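Putative acyl-[acyl-carrier-protein] desaturase DesA2 (Mycobacterium tuberculosis, PDB 1ZA0) may act as an iron-dependent fatty acid desaturase in mycobacterial lipid biosynthesis, with a metal site held within a bundle of helices. Local coordinates at residues 22-25 / 26-30; 30-34 / 35-39; 61-64 / 65-68; 205-208 / 209-213; 250-253 / 254-258. One frame throughout, in Å; residues are numbered along the deposited sequence.

Contact 1: 22-25 / 26-30; sequences MTRH and LDTED
At the C-terminal end of helix 9-27, Thr-28 folds back on the last turn and takes up the carbonyl of Arg-24. Its backbone N lies 3.1 Å from Arg-24 O and its OG1 only 2.7 Å away, and the two donors reach that oxygen from opposite faces of the carbonyl plane. The hydroxyl can do this because chi1 of 58° sets OG1 between the backbone N and the carbonyl carbon, turned back over the helix end. A threonine suits the spot, since it can donate from side chain and backbone at once where the helix runs out of amides. Water 1 extends the link, donating a hydrogen bond to Thr-28 OG1 at 3.0 Å and accepting one from Arg-24 NH1 at 2.8 Å in the guanidinium plane; Arg-24 NH2 turns to Asn-21. Two residues earlier, Leu-26 N bonds to Met-22 O (2.9 Å), and the bent methionine lays its flexible thioether against the leucine, CE 3.8 Å from Leu-26 CD1. His-25 points its NE2 to Glu-106, and its side chain comes within about 4 Å of that of His-192, a manganese ligand in this crystal. Arg-191 donates to His-25 O and to the hydroxyl oxygen of Thr-28; its positive charge at the C-terminal end probably offsets the negative end of the helix dipole.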
loop_
_atom_site.group_PDB
_atom_site.type_symbol
_atom_site.label_atom_id
_atom_site.label_comp_id
_atom_site.label_asym_id
_atom_site.label_seq_id
_atom_site.Cartn_x
_atom_site.Cartn_y
_atom_site.Cartn_z
ATOM N N MET A 22 -16.799 1.350 -9.436
ATOM C CA MET A 22 -16.070 0.817 -10.614
ATOM C C MET A 22 -16.200 1.777 -11.729
ATOM O O MET A 22 -15.264 2.135 -12.405
ATOM C CB MET A 22 -16.695 -0.486 -11.076
ATOM C CG MET A 22 -15.943 -1.709 -10.890
ATOM S SD MET A 22 -14.100 -1.691 -11.088
ATOM C CE MET A 22 -13.753 -2.043 -12.812
ATOM N N THR A 23 -17.430 2.269 -11.920
ATOM C CA THR A 23 -17.691 3.249 -12.936
ATOM C C THR A 23 -16.892 4.523 -12.742
ATOM O O THR A 23 -16.296 5.063 -13.655
ATOM C CB THR A 23 -19.292 3.528 -12.984
ATOM O OG1 THR A 23 -19.957 2.300 -13.294
ATOM C CG2 THR A 23 -19.627 4.361 -14.124
ATOM N N ARG A 24 -16.894 5.054 -11.535
ATOM C CA ARG A 24 -16.014 6.164 -11.230
ATOM C C ARG A 24 -14.524 5.852 -11.501
ATOM O O ARG A 24 -13.797 6.648 -12.106
ATOM C CB ARG A 24 -16.176 6.541 -9.764
ATOM C CG ARG A 24 -15.407 7.761 -9.366
ATOM C CD ARG A 24 -15.412 8.046 -7.888
ATOM N NE ARG A 24 -15.216 6.847 -7.102
ATOM C CZ ARG A 24 -14.075 6.173 -6.981
ATOM N NH1 ARG A 24 -13.000 6.630 -7.588
ATOM N NH2 ARG A 24 -13.999 5.077 -6.214
ATOM N N HIS A 25 -14.083 4.712 -11.019
ATOM C CA HIS A 25 -12.628 4.377 -11.072
ATOM C C HIS A 25 -12.187 4.318 -12.547
ATOM O O HIS A 25 -11.324 5.065 -12.984
ATOM C CB HIS A 25 -12.410 3.097 -10.285
ATOM C CG HIS A 25 -10.968 2.703 -10.115
ATOM N ND1 HIS A 25 -10.305 2.789 -8.897
ATOM C CD2 HIS A 25 -10.074 2.202 -11.002
ATOM C CE1 HIS A 25 -9.072 2.326 -9.042
ATOM N NE2 HIS A 25 -8.898 1.975 -10.308
ATOM N N LEU A 26 -12.918 3.574 -13.353
ATOM C CA LEU A 26 -12.692 3.565 -14.829
ATOM C C LEU A 26 -12.757 4.892 -15.555
ATOM O O LEU A 26 -11.890 5.190 -16.407
ATOM C CB LEU A 26 -13.611 2.557 -15.495
ATOM C CG LEU A 26 -13.424 1.089 -15.108
ATOM C CD1 LEU A 26 -14.463 0.213 -15.758
ATOM C CD2 LEU A 26 -12.081 0.585 -15.506
ATOM N N ASP A 27 -13.750 5.741 -15.240
ATOM C CA ASP A 27 -13.931 7.011 -15.982
ATOM C C ASP A 27 -12.892 8.052 -15.607
ATOM O O ASP A 27 -12.655 8.982 -16.341
ATOM C CB ASP A 27 -15.336 7.638 -15.740
ATOM C CG ASP A 27 -16.524 6.780 -16.320
ATOM O OD1 ASP A 27 -16.350 5.760 -17.054
ATOM O OD2 ASP A 27 -17.717 7.061 -16.020
ATOM N N THR A 28 -12.292 7.914 -14.441
ATOM C CA THR A 28 -11.210 8.804 -13.996
ATOM C C THR A 28 -9.804 8.149 -14.042
ATOM O O THR A 28 -8.849 8.718 -13.557
ATOM C CB THR A 28 -11.490 9.352 -12.591
ATOM O OG1 THR A 28 -11.643 8.282 -11.637
ATOM C CG2 THR A 28 -12.900 10.185 -12.593
ATOM N N GLU A 29 -9.706 6.963 -14.628
ATOM C CA GLU A 29 -8.419 6.264 -14.737
ATOM C C GLU A 29 -7.406 7.107 -15.542
ATOM O O GLU A 29 -7.770 7.887 -16.448
ATOM C CB GLU A 29 -8.611 4.908 -15.380
ATOM C CG GLU A 29 -8.894 4.932 -16.866
ATOM C CD GLU A 29 -9.318 3.579 -17.395
ATOM O OE1 GLU A 29 -9.486 2.592 -16.610
ATOM O OE2 GLU A 29 -9.514 3.485 -18.631
ATOM N N ASP A 30 -6.136 6.987 -15.174
ATOM C CA ASP A 30 -5.044 7.632 -15.931
ATOM C C ASP A 30 -3.852 6.649 -15.887
ATOM O O ASP A 30 -2.999 6.729 -14.989
ATOM C CB ASP A 30 -4.694 8.959 -15.252
ATOM C CG ASP A 30 -3.607 9.737 -15.992
ATOM O OD1 ASP A 30 -3.309 9.476 -17.187
ATOM O OD2 ASP A 30 -2.984 10.651 -15.413
HETATM O O HOH W 1 -12.234 8.983 -8.828
#

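Contact 2: 30-34 / 35-39; sequences DIWFA and HDYVP. With EDO (1,2-ethanediol), chain C.
Trp-32 and Tyr-37 meet with their ring planes 89° apart, the indole's CE3 lying 3.6 Å from Tyr-37 CD2. Phe-33 and His-35 behave differently: their side chains run alongside each other with planes only 17° apart, yet the rings are slid so far that they barely overlap. What covers a face of the imidazole is Phe-33 CB, in a CH-pi contact 3.9 Å from the ring centroid. Chi1 of 69° swings the imidazole back over the chain to receive it. Both pairs join the extended chain before a short 3-10 turn to residues in it or just after it, in the loop between helices 9-27 and 63-77; here Tyr-37 N bonds to Ala-34 O (2.9 Å) and Asp-36 N to Phe-33 O (3.1 Å). Small Ala-34 fits against Ala-113 of helix 95-121, whereas Trp-32 reaches inward to His-110, its NE1 bonded to Asp-188. Water 2 joins Asp-36 OD2 to Phe-33 N, and O1 of an ethanediol, probably from the crystallisation liquor, bridges Trp-32 N and O.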
loop_
_atom_site.group_PDB
_atom_site.type_symbol
_atom_site.label_atom_id
_atom_site.label_comp_id
_atom_site.label_asym_id
_atom_site.label_seq_id
_atom_site.Cartn_x
_atom_site.Cartn_y
_atom_site.Cartn_z
ATOM N N ASP A 30 -6.136 6.987 -15.174
ATOM C CA ASP A 30 -5.044 7.632 -15.931
ATOM C C ASP A 30 -3.852 6.649 -15.887
ATOM O O ASP A 30 -2.999 6.729 -14.989
ATOM C CB ASP A 30 -4.694 8.959 -15.252
ATOM C CG ASP A 30 -3.607 9.737 -15.992
ATOM O OD1 ASP A 30 -3.309 9.476 -17.187
ATOM O OD2 ASP A 30 -2.984 10.651 -15.413
ATOM N N ILE A 31 -3.859 5.738 -16.846
ATOM C CA ILE A 31 -3.139 4.461 -16.832
ATOM C C ILE A 31 -1.683 4.723 -17.010
ATOM O O ILE A 31 -1.328 5.518 -17.794
ATOM C CB ILE A 31 -3.708 3.505 -17.955
ATOM C CG1 ILE A 31 -5.160 3.127 -17.656
ATOM C CG2 ILE A 31 -2.899 2.208 -18.155
ATOM C CD1 ILE A 31 -5.456 2.771 -16.233
ATOM N N TRP A 32 -0.862 4.079 -16.202
ATOM C CA TRP A 32 0.604 4.104 -16.364
ATOM C C TRP A 32 1.144 2.668 -16.457
ATOM O O TRP A 32 0.459 1.724 -16.112
ATOM C CB TRP A 32 1.252 4.874 -15.209
ATOM C CG TRP A 32 1.072 4.290 -13.849
ATOM C CD1 TRP A 32 -0.028 4.380 -13.042
ATOM C CD2 TRP A 32 2.073 3.615 -13.066
ATOM N NE1 TRP A 32 0.208 3.775 -11.821
ATOM C CE2 TRP A 32 1.492 3.297 -11.808
ATOM C CE3 TRP A 32 3.403 3.236 -13.307
ATOM C CZ2 TRP A 32 2.172 2.624 -10.823
ATOM C CZ3 TRP A 32 4.075 2.580 -12.328
ATOM C CH2 TRP A 32 3.456 2.252 -11.097
ATOM N N PHE A 33 2.374 2.536 -16.983
ATOM C CA PHE A 33 3.048 1.248 -17.163
ATOM C C PHE A 33 4.336 1.264 -16.362
ATOM O O PHE A 33 5.011 2.264 -16.333
ATOM C CB PHE A 33 3.302 1.026 -18.664
ATOM C CG PHE A 33 2.057 1.046 -19.469
ATOM C CD1 PHE A 33 1.250 -0.089 -19.540
ATOM C CD2 PHE A 33 1.653 2.209 -20.159
ATOM C CE1 PHE A 33 0.057 -0.054 -20.280
ATOM C CE2 PHE A 33 0.438 2.237 -20.872
ATOM C CZ PHE A 33 -0.338 1.114 -20.936
ATOM N N ALA A 34 4.579 0.177 -15.630
ATOM C CA ALA A 34 5.747 -0.022 -14.838
ATOM C C ALA A 34 7.012 0.254 -15.688
ATOM O O ALA A 34 7.936 0.945 -15.216
ATOM C CB ALA A 34 5.733 -1.493 -14.281
ATOM N N HIS A 35 7.045 -0.275 -16.911
ATOM C CA HIS A 35 8.244 -0.194 -17.752
ATOM C C HIS A 35 8.622 1.247 -18.117
ATOM O O HIS A 35 9.755 1.525 -18.438
ATOM C CB HIS A 35 8.150 -1.085 -19.001
ATOM C CG HIS A 35 7.154 -0.618 -20.005
ATOM N ND1 HIS A 35 5.950 -1.254 -20.198
ATOM C CD2 HIS A 35 7.161 0.442 -20.844
ATOM C CE1 HIS A 35 5.270 -0.608 -21.129
ATOM N NE2 HIS A 35 5.965 0.442 -21.508
ATOM N N ASP A 36 7.670 2.163 -17.993
ATOM C CA ASP A 36 7.941 3.551 -18.280
ATOM C C ASP A 36 8.652 4.233 -17.136
ATOM O O ASP A 36 9.045 5.352 -17.305
ATOM C CB ASP A 36 6.621 4.297 -18.564
ATOM C CG ASP A 36 6.088 4.064 -19.956
ATOM O OD1 ASP A 36 6.861 3.725 -20.897
ATOM O OD2 ASP A 36 4.872 4.202 -20.207
ATOM N N TYR A 37 8.748 3.629 -15.952
ATOM C CA TYR A 37 9.457 4.200 -14.824
ATOM C C TYR A 37 10.761 3.495 -14.497
ATOM O O TYR A 37 11.346 3.645 -13.381
ATOM C CB TYR A 37 8.530 4.236 -13.603
ATOM C CG TYR A 37 7.513 5.334 -13.772
ATOM C CD1 TYR A 37 7.800 6.651 -13.298
ATOM C CD2 TYR A 37 6.310 5.107 -14.453
ATOM C CE1 TYR A 37 6.884 7.687 -13.487
ATOM C CE2 TYR A 37 5.382 6.129 -14.628
ATOM C CZ TYR A 37 5.673 7.416 -14.153
ATOM O OH TYR A 37 4.789 8.404 -14.366
ATOM N N VAL A 38 11.240 2.730 -15.474
ATOM C CA VAL A 38 12.488 1.946 -15.261
ATOM C C VAL A 38 13.577 2.392 -16.248
ATOM O O VAL A 38 13.384 2.290 -17.424
ATOM C CB VAL A 38 12.222 0.412 -15.420
ATOM C CG1 VAL A 38 13.484 -0.391 -15.204
ATOM C CG2 VAL A 38 11.155 -0.021 -14.403
ATOM N N PRO A 39 14.709 2.908 -15.755
ATOM C CA PRO A 39 15.760 3.418 -16.642
ATOM C C PRO A 39 16.644 2.290 -17.121
ATOM O O PRO A 39 17.762 2.108 -16.632
ATOM C CB PRO A 39 16.567 4.382 -15.726
ATOM C CG PRO A 39 16.428 3.766 -14.365
ATOM C CD PRO A 39 15.045 3.119 -14.344
HETATM C C1 EDO C . -2.292 1.671 -12.999
HETATM O O1 EDO C . -2.090 2.055 -14.328
HETATM C C2 EDO C . -3.467 2.426 -12.413
HETATM O O2 EDO C . -3.290 3.828 -12.442
HETATM O O HOH W 2 3.324 5.140 -18.255
#

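Contact 3: 61-64 / 65-68; sequences LPRT and ITDA
The guanidinium of Arg-63 carries Thr-66 OG1 on one face, 3.1 Å above the plane and over its centre; CZ is 3.2 Å from that oxygen. No N-H points at the hydroxyl, so this is a face contact and not a hydrogen bond, and the methyl CG2 of Thr-66 lies 3.3 Å from Arg-63 NH1. The N-H groups work at the edge instead: Arg-63 NH1 gives a straight bond to Leu-61 O, 2.7 Å long at 166° and lying in the guanidinium plane, with a weak second one from NE, while NH2 reaches Glu-123 O. Bends at chi2 and chi3 (-48° and 83°) curl the arginine back over its own first turn to make this possible. That turn opens helix 63-77, with Pro-62 at the N-cap position. Proline suits this place because its lack of an N-H costs nothing before the helix, while its carbonyl accepts from Thr-66 N at 3.2 Å. The next bond is Asp-67 N to Arg-63 O, 2.9 Å. Asp-67 itself is turned to Asn-238 of helix 233-241. On the inner side, branched Ile-65 packs on Leu-169 and Leu-178, and Ala-68, small enough for a close approach, meets Phe-165 of helix 148-172.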
loop_
_atom_site.group_PDB
_atom_site.type_symbol
_atom_site.label_atom_id
_atom_site.label_comp_id
_atom_site.label_asym_id
_atom_site.label_seq_id
_atom_site.Cartn_x
_atom_site.Cartn_y
_atom_site.Cartn_z
ATOM N N LEU A 61 21.263 5.669 -3.499
ATOM C CA LEU A 61 20.127 6.245 -2.797
ATOM C C LEU A 61 20.345 6.115 -1.311
ATOM O O LEU A 61 20.958 5.166 -0.858
ATOM C CB LEU A 61 18.807 5.565 -3.162
ATOM C CG LEU A 61 18.182 5.851 -4.544
ATOM C CD1 LEU A 61 17.125 4.800 -4.918
ATOM C CD2 LEU A 61 17.547 7.239 -4.619
ATOM N N PRO A 62 19.791 7.051 -0.519
ATOM C CA PRO A 62 19.791 6.895 0.937
ATOM C C PRO A 62 19.154 5.551 1.413
ATOM O O PRO A 62 18.152 5.101 0.823
ATOM C CB PRO A 62 18.947 8.092 1.412
ATOM C CG PRO A 62 19.024 9.085 0.309
ATOM C CD PRO A 62 19.091 8.261 -0.954
ATOM N N ARG A 63 19.701 4.952 2.469
ATOM C CA ARG A 63 19.230 3.658 2.917
ATOM C C ARG A 63 17.786 3.762 3.395
ATOM O O ARG A 63 17.057 2.791 3.310
ATOM C CB ARG A 63 20.144 3.037 4.016
ATOM C CG ARG A 63 21.472 2.446 3.416
ATOM C CD ARG A 63 21.303 1.488 2.130
ATOM N NE ARG A 63 21.194 2.238 0.849
ATOM C CZ ARG A 63 21.018 1.701 -0.358
ATOM N NH1 ARG A 63 20.993 2.494 -1.423
ATOM N NH2 ARG A 63 20.881 0.372 -0.533
ATOM N N THR A 64 17.353 4.924 3.878
ATOM C CA THR A 64 15.937 5.047 4.294
ATOM C C THR A 64 14.997 4.789 3.130
ATOM O O THR A 64 13.956 4.136 3.316
ATOM C CB THR A 64 15.587 6.401 4.880
ATOM O OG1 THR A 64 15.969 7.455 3.970
ATOM C CG2 THR A 64 16.389 6.642 6.207
ATOM N N ILE A 65 15.371 5.325 1.971
ATOM C CA ILE A 65 14.565 5.264 0.787
ATOM C C ILE A 65 14.491 3.823 0.281
ATOM O O ILE A 65 13.380 3.326 -0.027
ATOM C CB ILE A 65 15.076 6.218 -0.300
ATOM C CG1 ILE A 65 15.002 7.695 0.174
ATOM C CG2 ILE A 65 14.316 5.964 -1.591
ATOM C CD1 ILE A 65 13.690 8.102 0.710
ATOM N N THR A 66 15.643 3.144 0.201
ATOM C CA THR A 66 15.656 1.729 -0.256
ATOM C C THR A 66 15.021 0.754 0.741
ATOM O O THR A 66 14.353 -0.185 0.336
ATOM C CB THR A 66 17.124 1.252 -0.620
ATOM O OG1 THR A 66 17.993 1.440 0.486
ATOM C CG2 THR A 66 17.717 2.100 -1.701
ATOM N N ASP A 67 15.180 0.981 2.050
ATOM C CA ASP A 67 14.484 0.181 3.015
ATOM C C ASP A 67 12.971 0.294 2.803
ATOM O O ASP A 67 12.257 -0.716 2.817
ATOM C CB ASP A 67 14.768 0.620 4.450
ATOM C CG ASP A 67 16.196 0.278 4.949
ATOM O OD1 ASP A 67 16.940 -0.467 4.266
ATOM O OD2 ASP A 67 16.601 0.747 6.040
ATOM N N ALA A 68 12.479 1.529 2.668
ATOM C CA ALA A 68 11.036 1.783 2.433
ATOM C C ALA A 68 10.554 1.035 1.160
ATOM O O ALA A 68 9.466 0.430 1.150
ATOM C CB ALA A 68 10.777 3.235 2.326
#

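Contact 4: 205-208 / 209-213; sequences DYTR and DETIA
Thr-207 meets Glu-210 and Thr-211 at the start of helix 208-221, and each atom of its side chain has a neighbour. CB stands 3.6 Å from Glu-210 OE2. From it OG1, set anti to the backbone N (chi1 -179°), donates to the same Glu-210 OE2 at 2.7 Å, using the lone pair directed away from the other carboxylate oxygen. The methyl CG2 lies 3.3 Å from that oxygen and 3.7 Å from Thr-211 OG1; the two threonine side chains cross at about a right angle. Thr-207 occupies the N-cap position, yet its hydroxyl caps no amide. Threonine suits the place by offering hydroxyl and methyl together, and Glu-210, long and extended, can reach back to both. The carbonyl of Thr-207 opens the bonding of the helix, accepting at O from Thr-211 N (3.2 Å) and from Thr-211 OG1 (3.0 Å), the hydroxyl coming from above the carbonyl plane. Ile-212 rests CD1 near Arg-208 NE (3.6 Å). Helix 176-206 has just ended, and Thr-211 packs against its Val-200 and Leu-204 and against Val-149 of helix 148-172.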
loop_
_atom_site.group_PDB
_atom_site.type_symbol
_atom_site.label_atom_id
_atom_site.label_comp_id
_atom_site.label_asym_id
_atom_site.label_seq_id
_atom_site.Cartn_x
_atom_site.Cartn_y
_atom_site.Cartn_z
ATOM N N ASP A 205 -24.205 2.128 6.871
ATOM C CA ASP A 205 -25.640 2.413 6.624
ATOM C C ASP A 205 -26.584 1.161 6.725
ATOM O O ASP A 205 -27.649 1.227 7.323
ATOM C CB ASP A 205 -25.771 3.039 5.240
ATOM C CG ASP A 205 -25.007 4.342 5.109
ATOM O OD1 ASP A 205 -24.632 4.913 6.132
ATOM O OD2 ASP A 205 -24.735 4.893 4.048
ATOM N N TYR A 206 -26.158 0.026 6.163
ATOM C CA TYR A 206 -26.916 -1.212 6.154
ATOM C C TYR A 206 -26.851 -2.007 7.458
ATOM O O TYR A 206 -27.881 -2.516 7.955
ATOM C CB TYR A 206 -26.459 -2.054 4.961
ATOM C CG TYR A 206 -27.087 -3.469 4.913
ATOM C CD1 TYR A 206 -28.491 -3.662 4.888
ATOM C CD2 TYR A 206 -26.275 -4.604 4.853
ATOM C CE1 TYR A 206 -29.053 -4.965 4.829
ATOM C CE2 TYR A 206 -26.822 -5.890 4.798
ATOM C CZ TYR A 206 -28.197 -6.064 4.789
ATOM O OH TYR A 206 -28.656 -7.353 4.682
ATOM N N THR A 207 -25.649 -2.143 8.012
ATOM C CA THR A 207 -25.420 -2.968 9.167
ATOM C C THR A 207 -24.469 -2.314 10.166
ATOM O O THR A 207 -23.305 -2.734 10.405
ATOM C CB THR A 207 -24.952 -4.418 8.758
ATOM O OG1 THR A 207 -24.777 -5.179 9.956
ATOM C CG2 THR A 207 -23.526 -4.400 8.120
ATOM N N ARG A 208 -25.010 -1.297 10.833
ATOM C CA ARG A 208 -24.201 -0.354 11.617
ATOM C C ARG A 208 -23.322 -0.906 12.740
ATOM O O ARG A 208 -22.123 -0.572 12.827
ATOM C CB ARG A 208 -25.117 0.764 12.181
ATOM C CG ARG A 208 -24.405 1.980 12.562
ATOM C CD ARG A 208 -25.251 2.974 13.296
ATOM N NE ARG A 208 -24.450 4.054 13.872
ATOM C CZ ARG A 208 -23.929 5.059 13.192
ATOM N NH1 ARG A 208 -24.137 5.175 11.910
ATOM N NH2 ARG A 208 -23.197 5.969 13.819
ATOM N N ASP A 209 -23.890 -1.683 13.661
ATOM C CA ASP A 209 -23.157 -1.969 14.866
ATOM C C ASP A 209 -22.077 -2.998 14.577
ATOM O O ASP A 209 -21.093 -3.057 15.287
ATOM C CB ASP A 209 -24.063 -2.497 16.001
ATOM C CG ASP A 209 -25.066 -1.476 16.489
ATOM O OD1 ASP A 209 -24.708 -0.289 16.696
ATOM O OD2 ASP A 209 -26.248 -1.799 16.700
ATOM N N GLU A 210 -22.314 -3.826 13.581
ATOM C CA GLU A 210 -21.338 -4.767 13.049
ATOM C C GLU A 210 -20.106 -3.994 12.532
ATOM O O GLU A 210 -18.973 -4.286 12.930
ATOM C CB GLU A 210 -21.981 -5.563 11.895
ATOM C CG GLU A 210 -21.344 -6.913 11.624
ATOM C CD GLU A 210 -21.794 -7.514 10.317
ATOM O OE1 GLU A 210 -21.023 -8.328 9.746
ATOM O OE2 GLU A 210 -22.910 -7.152 9.826
ATOM N N THR A 211 -20.369 -2.997 11.675
ATOM C CA THR A 211 -19.326 -2.184 11.048
ATOM C C THR A 211 -18.527 -1.409 12.092
ATOM O O THR A 211 -17.312 -1.456 12.111
ATOM C CB THR A 211 -19.944 -1.324 9.943
ATOM O OG1 THR A 211 -20.667 -2.181 9.031
ATOM C CG2 THR A 211 -18.854 -0.693 9.045
ATOM N N ILE A 212 -19.211 -0.805 13.050
ATOM C CA ILE A 212 -18.563 -0.114 14.140
ATOM C C ILE A 212 -17.659 -1.041 14.956
ATOM O O ILE A 212 -16.518 -0.655 15.288
ATOM C CB ILE A 212 -19.593 0.680 15.033
ATOM C CG1 ILE A 212 -20.196 1.841 14.214
ATOM C CG2 ILE A 212 -18.941 1.240 16.290
ATOM C CD1 ILE A 212 -21.318 2.637 14.894
ATOM N N ALA A 213 -18.153 -2.232 15.271
ATOM C CA ALA A 213 -17.366 -3.201 16.012
ATOM C C ALA A 213 -16.132 -3.621 15.232
ATOM O O ALA A 213 -15.107 -3.789 15.813
ATOM C CB ALA A 213 -18.213 -4.459 16.343
#

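Contact 5: 250-253 / 254-258; sequences LRQL and ISDRI
Residues 250-258 form regular alpha-helix, in which each N-H bonds to the carbonyl oxygen four residues before it: Ile-254 N to Leu-250 O (3.0 Å), Ser-255 N to Arg-251 O (3.2 Å), nearly straight at 178°, and Asp-256 N to Gln-252 O (2.9 Å). On the polar side Gln-252 and Asp-256 repeat that spacing with their side chains. Gln-252 leaves the backbone with CG anti to N and then bends at chi2 (50°), which swings the amide along the helix until NE2 lies 3.0 Å from Asp-256 OD1. The bond is straight, 164°, and in the amide plane, but it meets the carboxylate oxygen from above its plane. An amide paired with an acid suits this partly exposed side. On the apolar side Ile-254 CD1 packs 3.8 Å from Leu-250 CG, the two chains crossing at a slant. Ser-255 is small, consistent with the close C-terminal chain, where Thr-274 takes bonds from Ser-255 OG through its N and from Gln-252 NE2 through its OG1. Arg-257 turns from the segment to a salt bridge with Glu-193 and a cation-pi contact with Trp-261. Helix 247-260 packs against both helix 148-172, which Leu-250 and Arg-257 touch at Cys-161 and Phe-157, and helix 208-221, where Ile-254 meets Ala-219 and Ile-258 meets Ile-215.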
loop_
_atom_site.group_PDB
_atom_site.type_symbol
_atom_site.label_atom_id
_atom_site.label_comp_id
_atom_site.label_asym_id
_atom_site.label_seq_id
_atom_site.Cartn_x
_atom_site.Cartn_y
_atom_site.Cartn_z
ATOM N N LEU A 250 0.672 5.975 12.113
ATOM C CA LEU A 250 -0.389 4.997 12.132
ATOM C C LEU A 250 -1.521 5.463 13.015
ATOM O O LEU A 250 -2.683 5.430 12.618
ATOM C CB LEU A 250 0.144 3.668 12.607
ATOM C CG LEU A 250 -0.839 2.511 12.670
ATOM C CD1 LEU A 250 -1.498 2.218 11.295
ATOM C CD2 LEU A 250 -0.142 1.217 13.182
ATOM N N ARG A 251 -1.166 5.889 14.220
ATOM C CA ARG A 251 -2.104 6.470 15.170
ATOM C C ARG A 251 -2.869 7.651 14.531
ATOM O O ARG A 251 -4.075 7.661 14.479
ATOM C CB ARG A 251 -1.328 6.840 16.489
ATOM C CG ARG A 251 -2.204 7.213 17.722
ATOM C CD ARG A 251 -1.520 8.087 18.840
ATOM N NE ARG A 251 -1.380 9.500 18.421
ATOM C CZ ARG A 251 -1.609 10.584 19.176
ATOM N NH1 ARG A 251 -2.041 10.495 20.440
ATOM N NH2 ARG A 251 -1.416 11.789 18.644
ATOM N N GLN A 252 -2.191 8.629 13.981
ATOM C CA GLN A 252 -2.919 9.697 13.333
ATOM C C GLN A 252 -3.864 9.210 12.190
ATOM O O GLN A 252 -5.007 9.663 12.131
ATOM C CB GLN A 252 -1.996 10.781 12.765
ATOM C CG GLN A 252 -2.662 12.136 12.508
ATOM C CD GLN A 252 -3.466 12.622 13.743
ATOM O OE1 GLN A 252 -2.872 12.839 14.787
ATOM N NE2 GLN A 252 -4.814 12.738 13.619
ATOM N N LEU A 253 -3.402 8.348 11.277
ATOM C CA LEU A 253 -4.268 7.992 10.112
ATOM C C LEU A 253 -5.489 7.197 10.604
ATOM O O LEU A 253 -6.541 7.300 10.019
ATOM C CB LEU A 253 -3.544 7.236 8.984
ATOM C CG LEU A 253 -3.062 5.819 9.206
ATOM C CD1 LEU A 253 -4.164 4.793 8.920
ATOM C CD2 LEU A 253 -1.814 5.518 8.346
ATOM N N ILE A 254 -5.329 6.407 11.660
ATOM C CA ILE A 254 -6.453 5.695 12.217
ATOM C C ILE A 254 -7.541 6.681 12.731
ATOM O O ILE A 254 -8.706 6.491 12.486
ATOM C CB ILE A 254 -6.064 4.775 13.345
ATOM C CG1 ILE A 254 -5.280 3.576 12.846
ATOM C CG2 ILE A 254 -7.358 4.214 14.055
ATOM C CD1 ILE A 254 -4.433 2.893 13.986
ATOM N N SER A 255 -7.129 7.678 13.503
ATOM C CA SER A 255 -8.000 8.788 13.900
ATOM C C SER A 255 -8.651 9.505 12.720
ATOM O O SER A 255 -9.844 9.711 12.720
ATOM C CB SER A 255 -7.187 9.799 14.714
ATOM O OG SER A 255 -7.990 10.852 15.188
ATOM N N ASP A 256 -7.878 9.874 11.714
ATOM C CA ASP A 256 -8.423 10.495 10.521
ATOM C C ASP A 256 -9.432 9.614 9.762
ATOM O O ASP A 256 -10.377 10.132 9.205
ATOM C CB ASP A 256 -7.336 10.903 9.534
ATOM C CG ASP A 256 -6.271 11.842 10.116
ATOM O OD1 ASP A 256 -6.523 12.553 11.119
ATOM O OD2 ASP A 256 -5.135 11.913 9.563
ATOM N N ARG A 257 -9.211 8.320 9.696
ATOM C CA ARG A 257 -10.094 7.460 8.941
ATOM C C ARG A 257 -11.443 7.340 9.686
ATOM O O ARG A 257 -12.506 7.371 9.080
ATOM C CB ARG A 257 -9.429 6.105 8.746
ATOM C CG ARG A 257 -10.212 5.086 8.002
ATOM C CD ARG A 257 -10.472 5.487 6.620
ATOM N NE ARG A 257 -11.777 6.127 6.494
ATOM C CZ ARG A 257 -12.182 6.719 5.413
ATOM N NH1 ARG A 257 -11.391 6.774 4.333
ATOM N NH2 ARG A 257 -13.403 7.226 5.368
ATOM N N ILE A 258 -11.378 7.215 10.984
ATOM C CA ILE A 258 -12.610 7.127 11.823
ATOM C C ILE A 258 -13.407 8.408 11.663
ATOM O O ILE A 258 -14.611 8.365 11.433
ATOM C CB ILE A 258 -12.201 6.888 13.290
ATOM C CG1 ILE A 258 -11.723 5.464 13.445
ATOM C CG2 ILE A 258 -13.391 7.175 14.273
ATOM C CD1 ILE A 258 -10.990 5.189 14.694
#

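Contact 5 is the most buried of the five; the others mix buried and exposed residues. Contacts 1 and 2 are consecutive, sharing Asp-30, and both lie along helices 95-121 and 176-206; His-25 lies close to His-192, a manganese ligand, and Trp-32 close to His-110, probably an iron ligand as in relatives. Contact 3, on the opposite side of the chain's centre from contact 1, and contact 4 are away from that site. Helix ends shape the chemistry of contacts 1, 3 and 4: a threonine hydroxyl serves carbonyls in 1 and 4, an arginine does so in 3. Contact 2 relies on aromatic rings in a loop, whereas contact 5, mid-helix, combines an apolar side with an amide-carboxylate pair.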